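Local coordinates for protein extracellular sialidase/neuraminidase, putative (Aspergillus fumigatus, PDB 2XZI) that hydrolyses glycosidic bonds of sialic acids as an extracellular exo-sialidase, apparently favouring the deaminated sugar KDN, at residues A[170-173]-A[174-178]. Sequence-based numbering, arbitrary orientation. Where two conformers were deposited one is given.
Sequences DLTK and ELTPD
Leu171 and Leu175 lie side by side on one flank of a single helical turn, pointing the same way, with CD1 of Leu171 3.7 Å from CD1 of Leu175. The backbone holds the pair in place, Leu175 N donating to Leu171 O (2.8 Å), and Thr176 N closes the next bond on Thr172 O at 2.9 Å. Thr172 and Thr176 repeat the parallel pairing: CG2 of Thr172 rests 4.0 Å from CB of Thr176. With CG2 anti to its backbone N, Thr172 sets OG1 beside that N (chi1 -56°), and both donate to Asp170 OD1, from OG1 at 2.6 Å and from N at 3.0 Å. This Asx turn, suited to a short acidic side chain, leads into the helix, with Leu171 at the N-cap position. Asp170 OD2 binds His152, and threonine suits position 172 because its hydroxyl also accepts from Leu153 N. Leu175 offers apolar branches to Leu153, Ile207 and Val220. On the exposed side the long chain of Lys173, bent at chi2 and chi3, carries NZ across Asp178 but stops 4.2 Å short of OD1. One water accepts from Lys173 NZ and bonds weakly to Asp178 OD1; others link Lys173 O to Asp178 OD1 and to Thr176 O. Chemistry thus divides the turn: Asp170 and Thr172 fasten its start to strand 152-158, Leu175 and Thr176 reach both that strand and strand 205-210, and Lys173 and Asp178 are linked through water rather than by a salt bridge, probably with modest electrostatic gain.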
ATOM      1  N   ASP A 170     -18.772  -4.512  -7.661  1.00  8.31           N
ATOM      2  CA  ASP A 170     -18.061  -5.783  -7.833  1.00  8.24           C
ATOM      3  C   ASP A 170     -17.637  -5.945  -9.301  1.00  8.68           C
ATOM      4  O   ASP A 170     -18.478  -6.052 -10.195  1.00 10.29           O
ATOM      5  CB  ASP A 170     -18.930  -6.946  -7.321  1.00  8.85           C
ATOM      6  CG  ASP A 170     -18.187  -8.261  -7.257  1.00 10.04           C
ATOM      7  OD1 ASP A 170     -17.179  -8.406  -7.965  1.00 12.08           O
ATOM      8  OD2 ASP A 170     -18.611  -9.147  -6.499  1.00 10.69           O
ATOM      9  N   LEU A 171     -16.328  -5.917  -9.535  1.00  8.01           N
ATOM     10  CA  LEU A 171     -15.773  -6.002 -10.881  1.00  8.68           C
ATOM     11  C   LEU A 171     -15.094  -7.337 -11.147  1.00  7.82           C
ATOM     12  O   LEU A 171     -14.395  -7.475 -12.156  1.00  8.77           O
ATOM     13  CB  LEU A 171     -14.833  -4.830 -11.177  1.00  9.19           C
ATOM     14  CG  LEU A 171     -15.475  -3.435 -11.225  1.00 10.36           C
ATOM     15  CD1 LEU A 171     -14.487  -2.391 -11.737  1.00 11.76           C
ATOM     16  CD2 LEU A 171     -16.727  -3.427 -12.101  1.00 13.91           C
ATOM     17  N   THR A 172     -15.341  -8.316 -10.280  1.00  7.75           N
ATOM     18  CA  THR A 172     -14.692  -9.636 -10.353  1.00  8.24           C
ATOM     19  C   THR A 172     -14.859 -10.293 -11.713  1.00  8.41           C
ATOM     20  O   THR A 172     -13.878 -10.767 -12.291  1.00  8.14           O
ATOM     21  CB  THR A 172     -15.239 -10.571  -9.275  1.00  8.13           C
ATOM     22  OG1 THR A 172     -15.065  -9.954  -7.999  1.00  8.36           O
ATOM     23  CG2 THR A 172     -14.492 -11.904  -9.234  1.00  8.65           C
ATOM     24  N   LYS A 173     -16.085 -10.305 -12.233  1.00  8.50           N
ATOM     25  CA  LYS A 173     -16.336 -11.006 -13.491  1.00  9.60           C
ATOM     26  C   LYS A 173     -15.658 -10.330 -14.674  1.00  9.84           C
ATOM     27  O   LYS A 173     -15.364 -10.985 -15.665  1.00 10.95           O
ATOM     28  CB  LYS A 173     -17.838 -11.138 -13.742  1.00  9.55           C
ATOM     29  CG  LYS A 173     -18.548 -11.999 -12.747  1.00 12.62           C
ATOM     30  CD  LYS A 173     -18.180 -13.472 -12.891  1.00 18.24           C
ATOM     31  CE  LYS A 173     -18.558 -14.011 -14.264  1.00 20.89           C
ATOM     32  NZ  LYS A 173     -18.724 -15.490 -14.215  1.00 24.44           N
ATOM     33  N   GLU A 174     -15.390  -9.034 -14.539  1.00  9.86           N
ATOM     34  CA  GLU A 174     -14.796  -8.240 -15.599  0.50 10.04           C
ATOM     35  C   GLU A 174     -13.258  -8.244 -15.538  1.00  9.72           C
ATOM     36  O   GLU A 174     -12.577  -8.252 -16.576  1.00 10.65           O
ATOM     37  CB  GLU A 174     -15.331  -6.803 -15.510  0.50 10.51           C
ATOM     38  CG  GLU A 174     -16.817  -6.628 -15.895  0.50 12.34           C
ATOM     39  CD  GLU A 174     -17.828  -7.160 -14.866  0.50 13.81           C
ATOM     40  OE1 GLU A 174     -17.537  -7.200 -13.644  0.50 12.97           O
ATOM     41  OE2 GLU A 174     -18.946  -7.534 -15.290  0.50 16.57           O
ATOM     42  N   LEU A 175     -12.709  -8.237 -14.320  1.00  9.06           N
ATOM     43  CA  LEU A 175     -11.284  -7.945 -14.138  1.00  8.39           C
ATOM     44  C   LEU A 175     -10.494  -8.997 -13.380  1.00  7.76           C
ATOM     45  O   LEU A 175      -9.285  -8.820 -13.156  1.00  7.58           O
ATOM     46  CB  LEU A 175     -11.101  -6.576 -13.447  1.00  8.82           C
ATOM     47  CG  LEU A 175     -11.675  -5.365 -14.189  1.00  8.97           C
ATOM     48  CD1 LEU A 175     -11.578  -4.105 -13.358  1.00  8.92           C
ATOM     49  CD2 LEU A 175     -11.008  -5.157 -15.546  1.00 10.19           C
ATOM     50  N   THR A 176     -11.159 -10.076 -12.986  1.00  7.13           N
ATOM     51  CA  THR A 176     -10.454 -11.236 -12.421  1.00  7.04           C
ATOM     52  C   THR A 176     -10.660 -12.418 -13.358  1.00  7.38           C
ATOM     53  O   THR A 176     -11.787 -12.676 -13.791  1.00  7.87           O
ATOM     54  CB  THR A 176     -10.946 -11.579 -11.005  1.00  7.41           C
ATOM     55  OG1 THR A 176     -10.942 -10.379 -10.217  1.00  7.83           O
ATOM     56  CG2 THR A 176     -10.037 -12.627 -10.335  1.00  7.41           C
ATOM     57  N   PRO A 177      -9.573 -13.144 -13.693  1.00  7.56           N
ATOM     58  CA  PRO A 177      -9.820 -14.288 -14.589  1.00  7.93           C
ATOM     59  C   PRO A 177     -10.770 -15.315 -13.983  1.00  7.98           C
ATOM     60  O   PRO A 177     -10.805 -15.513 -12.752  1.00  8.76           O
ATOM     61  CB  PRO A 177      -8.432 -14.895 -14.760  1.00  7.54           C
ATOM     62  CG  PRO A 177      -7.476 -13.721 -14.525  1.00  7.67           C
ATOM     63  CD  PRO A 177      -8.134 -12.906 -13.460  1.00  7.94           C
ATOM     64  N   ASP A 178     -11.531 -15.967 -14.862  1.00  8.56           N
ATOM     65  CA  ASP A 178     -12.469 -16.996 -14.442  1.00  9.10           C
ATOM     66  C   ASP A 178     -11.749 -18.208 -13.838  1.00  8.92           C
ATOM     67  O   ASP A 178     -10.631 -18.549 -14.221  1.00  9.36           O
ATOM     68  CB  ASP A 178     -13.348 -17.443 -15.622  1.00 10.22           C
ATOM     69  CG  ASP A 178     -14.336 -16.381 -16.075  1.00 12.78           C
ATOM     70  OD1 ASP A 178     -14.670 -15.447 -15.310  1.00 12.29           O
ATOM     71  OD2 ASP A 178     -14.826 -16.499 -17.222  1.00 16.13           O
TER
HETATM   72  O   HOH W   1     -16.027 -13.475 -16.481  1.00 19.20           O
HETATM   73  O   HOH W   2     -12.738 -12.078 -16.253  1.00 21.71           O
HETATM   74  O   HOH W   3     -16.641 -16.348 -12.774  1.00 28.52           O